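Local coordinates for protein putative hydrolase (Acinetobacter sp. NBRC 100985, PDB 4XUK) that hydrolyses organophosphates as a dizinc enzyme of the metallo-beta-lactamase superfamily, and probably acts on lactones as well, at residues A[16-24]-A[83-94]. The protein carries 2 engineered substitutions. Sequence-based numbering, arbitrary orientation.
Sequences ITALLDGTN and HLGSVLSNLKAS
Leu19 lays its two methyls over the buried helical turn from Val87 to Leu91: CD1 rests 3.9 Å from Leu91 CB and also meets Val87 CG1, while CD2 lies against Asn90 O. A branched, apolar side chain suits this place, where strand and helix pack at 6.8 Å between axes, running roughly antiparallel (146°). Around Gly85 to Val87 the contact turns polar. With CG swung away from the backbone N (chi1 -158°), the Asp21 carboxylate meets backbone N-H groups, and its two acceptor oxygens suit Asp to the task: OD1 accepts from Val87 N at 3.0 Å on its anti side, and OD2 takes Gly85 N from above the carboxylate plane and Ala76 N as well. Ser86 N bonds to Asp21 O in the carbonyl plane, and Asn90 ND2 reaches back to Leu20 O (2.9 Å). At Gly22 a CB would be jammed against the preceding carbonyl O and collide with Leu84 CD2 and His83 O. Beyond it, His83 NE2 donates to Asn24 OD1 (2.8 Å), the ring and amide planes 44° apart. The loop and helix 87-93 thus pack on one face of the sheet holding strand 14-26, the helix-on-sheet packing of the αβ/βα metallo-beta-lactamase fold, with the Asn24 side chain about 8 Å from a zinc ion.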
loop_
_atom_site.group_PDB
_atom_site.type_symbol
_atom_site.label_atom_id
_atom_site.label_comp_id
_atom_site.label_asym_id
_atom_site.label_seq_id
_atom_site.Cartn_x
_atom_site.Cartn_y
_atom_site.Cartn_z
ATOM N N ILE A 16 -5.971 6.457 -13.668
ATOM C CA ILE A 16 -6.221 5.030 -13.562
ATOM C C ILE A 16 -6.780 4.755 -12.169
ATOM O O ILE A 16 -6.201 5.168 -11.169
ATOM C CB ILE A 16 -4.928 4.226 -13.773
ATOM C CG1 ILE A 16 -4.396 4.478 -15.186
ATOM C CG2 ILE A 16 -5.185 2.739 -13.540
ATOM C CD1 ILE A 16 -2.966 4.022 -15.422
ATOM N N THR A 17 -7.920 4.076 -12.106
ATOM C CA THR A 17 -8.514 3.740 -10.824
ATOM C C THR A 17 -8.334 2.255 -10.556
ATOM O O THR A 17 -8.857 1.417 -11.303
ATOM C CB THR A 17 -10.011 4.058 -10.803
ATOM O OG1 THR A 17 -10.226 5.400 -11.276
ATOM C CG2 THR A 17 -10.562 3.926 -9.393
ATOM N N ALA A 18 -7.602 1.926 -9.495
ATOM C CA ALA A 18 -7.475 0.531 -9.077
ATOM C C ALA A 18 -8.768 0.153 -8.384
ATOM O O ALA A 18 -9.266 0.924 -7.553
ATOM C CB ALA A 18 -6.299 0.357 -8.127
ATOM N N LEU A 19 -9.313 -1.012 -8.730
ATOM C CA LEU A 19 -10.560 -1.493 -8.140
ATOM C C LEU A 19 -10.377 -2.885 -7.550
ATOM O O LEU A 19 -9.906 -3.802 -8.238
ATOM C CB LEU A 19 -11.659 -1.551 -9.204
ATOM C CG LEU A 19 -12.013 -0.233 -9.881
ATOM C CD1 LEU A 19 -13.083 -0.448 -10.961
ATOM C CD2 LEU A 19 -12.479 0.780 -8.832
ATOM N N LEU A 20 -10.758 -3.046 -6.284
ATOM C CA LEU A 20 -10.603 -4.329 -5.585
ATOM C C LEU A 20 -11.835 -5.208 -5.787
ATOM O O LEU A 20 -12.973 -4.748 -5.613
ATOM C CB LEU A 20 -10.355 -4.104 -4.084
ATOM C CG LEU A 20 -10.138 -5.365 -3.222
ATOM C CD1 LEU A 20 -8.924 -6.168 -3.693
ATOM C CD2 LEU A 20 -9.978 -5.022 -1.753
ATOM N N ASP A 21 -11.610 -6.464 -6.167
ATOM C CA ASP A 21 -12.699 -7.420 -6.285
ATOM C C ASP A 21 -12.837 -8.239 -5.014
ATOM O O ASP A 21 -13.932 -8.659 -4.650
ATOM C CB ASP A 21 -12.490 -8.373 -7.472
ATOM C CG ASP A 21 -13.790 -9.002 -7.932
ATOM O OD1 ASP A 21 -14.760 -8.247 -8.202
ATOM O OD2 ASP A 21 -13.866 -10.242 -8.012
ATOM N N GLY A 22 -11.725 -8.461 -4.329
ATOM C CA GLY A 22 -11.732 -9.313 -3.152
ATOM C C GLY A 22 -10.349 -9.879 -2.932
ATOM O O GLY A 22 -9.416 -9.550 -3.680
ATOM N N THR A 23 -10.224 -10.740 -1.925
ATOM C CA THR A 23 -8.937 -11.291 -1.530
ATOM C C THR A 23 -9.039 -12.805 -1.375
ATOM O O THR A 23 -9.918 -13.300 -0.664
ATOM C CB THR A 23 -8.483 -10.689 -0.197
ATOM O OG1 THR A 23 -8.500 -9.259 -0.287
ATOM C CG2 THR A 23 -7.080 -11.143 0.134
ATOM N N ASN A 24 -8.162 -13.535 -2.025
ATOM C CA ASN A 24 -8.060 -14.950 -1.778
ATOM C C ASN A 24 -6.933 -15.352 -0.863
ATOM O O ASN A 24 -6.006 -14.635 -0.712
ATOM C CB ASN A 24 -7.919 -15.740 -3.040
ATOM C CG ASN A 24 -9.156 -15.726 -3.875
ATOM O OD1 ASN A 24 -10.238 -15.494 -3.436
ATOM N ND2 ASN A 24 -8.963 -15.964 -5.100
ATOM N N HIS A 83 -17.112 -14.113 -1.482
ATOM C CA HIS A 83 -16.071 -13.193 -1.004
ATOM C C HIS A 83 -15.480 -12.275 -2.084
ATOM O O HIS A 83 -14.811 -11.293 -1.758
ATOM C CB HIS A 83 -14.964 -13.931 -0.236
ATOM C CG HIS A 83 -14.172 -14.882 -1.076
ATOM N ND1 HIS A 83 -14.756 -15.897 -1.804
ATOM C CD2 HIS A 83 -12.840 -14.971 -1.308
ATOM C CE1 HIS A 83 -13.817 -16.568 -2.450
ATOM N NE2 HIS A 83 -12.646 -16.026 -2.166
ATOM N N LEU A 84 -15.723 -12.588 -3.357
ATOM C CA LEU A 84 -15.258 -11.730 -4.448
ATOM C C LEU A 84 -16.435 -10.979 -5.065
ATOM O O LEU A 84 -17.553 -11.058 -4.552
ATOM C CB LEU A 84 -14.529 -12.562 -5.503
ATOM C CG LEU A 84 -13.439 -13.491 -4.964
ATOM C CD1 LEU A 84 -12.860 -14.384 -6.073
ATOM C CD2 LEU A 84 -12.327 -12.704 -4.268
ATOM N N GLY A 85 -16.189 -10.233 -6.146
ATOM C CA GLY A 85 -17.265 -9.544 -6.842
ATOM C C GLY A 85 -17.421 -8.072 -6.485
ATOM O O GLY A 85 -18.404 -7.434 -6.892
ATOM N N SER A 86 -16.465 -7.518 -5.739
ATOM C CA SER A 86 -16.566 -6.121 -5.288
ATOM C C SER A 86 -16.240 -5.063 -6.348
ATOM O O SER A 86 -16.404 -3.870 -6.087
ATOM C CB SER A 86 -15.673 -5.883 -4.061
ATOM O OG SER A 86 -16.205 -6.510 -2.915
ATOM N N VAL A 87 -15.773 -5.478 -7.527
ATOM C CA VAL A 87 -15.304 -4.506 -8.526
ATOM C C VAL A 87 -16.329 -3.425 -8.838
ATOM O O VAL A 87 -16.001 -2.236 -8.836
ATOM C CB VAL A 87 -14.824 -5.179 -9.837
ATOM C CG1 VAL A 87 -14.836 -4.173 -10.999
ATOM C CG2 VAL A 87 -13.421 -5.733 -9.661
ATOM N N LEU A 88 -17.572 -3.821 -9.084
ATOM C CA LEU A 88 -18.589 -2.827 -9.474
ATOM C C LEU A 88 -18.931 -1.876 -8.329
ATOM O O LEU A 88 -19.119 -0.669 -8.541
ATOM C CB LEU A 88 -19.864 -3.500 -10.010
ATOM C CG LEU A 88 -20.961 -2.568 -10.548
ATOM C CD1 LEU A 88 -20.410 -1.573 -11.575
ATOM C CD2 LEU A 88 -22.119 -3.377 -11.149
ATOM N N SER A 89 -19.000 -2.416 -7.118
ATOM C CA SER A 89 -19.312 -1.601 -5.954
ATOM C C SER A 89 -18.238 -0.552 -5.730
ATOM O O SER A 89 -18.548 0.577 -5.385
ATOM C CB SER A 89 -19.445 -2.464 -4.700
ATOM O OG SER A 89 -19.510 -1.613 -3.576
ATOM N N ASN A 90 -16.978 -0.921 -5.955
ATOM C CA ASN A 90 -15.879 0.032 -5.796
ATOM C C ASN A 90 -15.778 1.035 -6.951
ATOM O O ASN A 90 -15.338 2.171 -6.752
ATOM C CB ASN A 90 -14.549 -0.708 -5.565
ATOM C CG ASN A 90 -14.445 -1.303 -4.159
ATOM O OD1 ASN A 90 -14.825 -0.662 -3.172
ATOM N ND2 ASN A 90 -13.941 -2.537 -4.064
ATOM N N LEU A 91 -16.184 0.620 -8.152
ATOM C CA LEU A 91 -16.288 1.551 -9.276
ATOM C C LEU A 91 -17.245 2.688 -8.920
ATOM O O LEU A 91 -16.934 3.877 -9.118
ATOM C CB LEU A 91 -16.765 0.810 -10.526
ATOM C CG LEU A 91 -16.831 1.555 -11.855
ATOM C CD1 LEU A 91 -16.563 0.587 -12.995
ATOM C CD2 LEU A 91 -18.201 2.195 -12.024
ATOM N N LYS A 92 -18.402 2.319 -8.375
ATOM C CA LYS A 92 -19.403 3.306 -7.959
ATOM C C LYS A 92 -18.921 4.132 -6.765
ATOM O O LYS A 92 -19.164 5.332 -6.686
ATOM C CB LYS A 92 -20.733 2.607 -7.648
ATOM C CG LYS A 92 -21.384 1.967 -8.885
ATOM C CD LYS A 92 -22.486 0.961 -8.499
ATOM C CE LYS A 92 -23.120 0.354 -9.745
ATOM N NZ LYS A 92 -24.177 -0.667 -9.452
ATOM N N ALA A 93 -18.204 3.496 -5.851
ATOM C CA ALA A 93 -17.688 4.209 -4.687
ATOM C C ALA A 93 -16.640 5.235 -5.106
ATOM O O ALA A 93 -16.495 6.290 -4.468
ATOM C CB ALA A 93 -17.107 3.219 -3.676
ATOM N N SER A 94 -15.913 4.923 -6.177
ATOM C CA SER A 94 -14.850 5.791 -6.666
ATOM C C SER A 94 -15.414 7.044 -7.324
ATOM O O SER A 94 -14.679 8.007 -7.561
ATOM C CB SER A 94 -13.977 5.053 -7.678
ATOM O OG SER A 94 -14.616 5.022 -8.942
HETATM O O HOH W 1 -15.873 -9.089 -2.149
HETATM O O HOH W 2 -12.524 -10.732 -0.177
#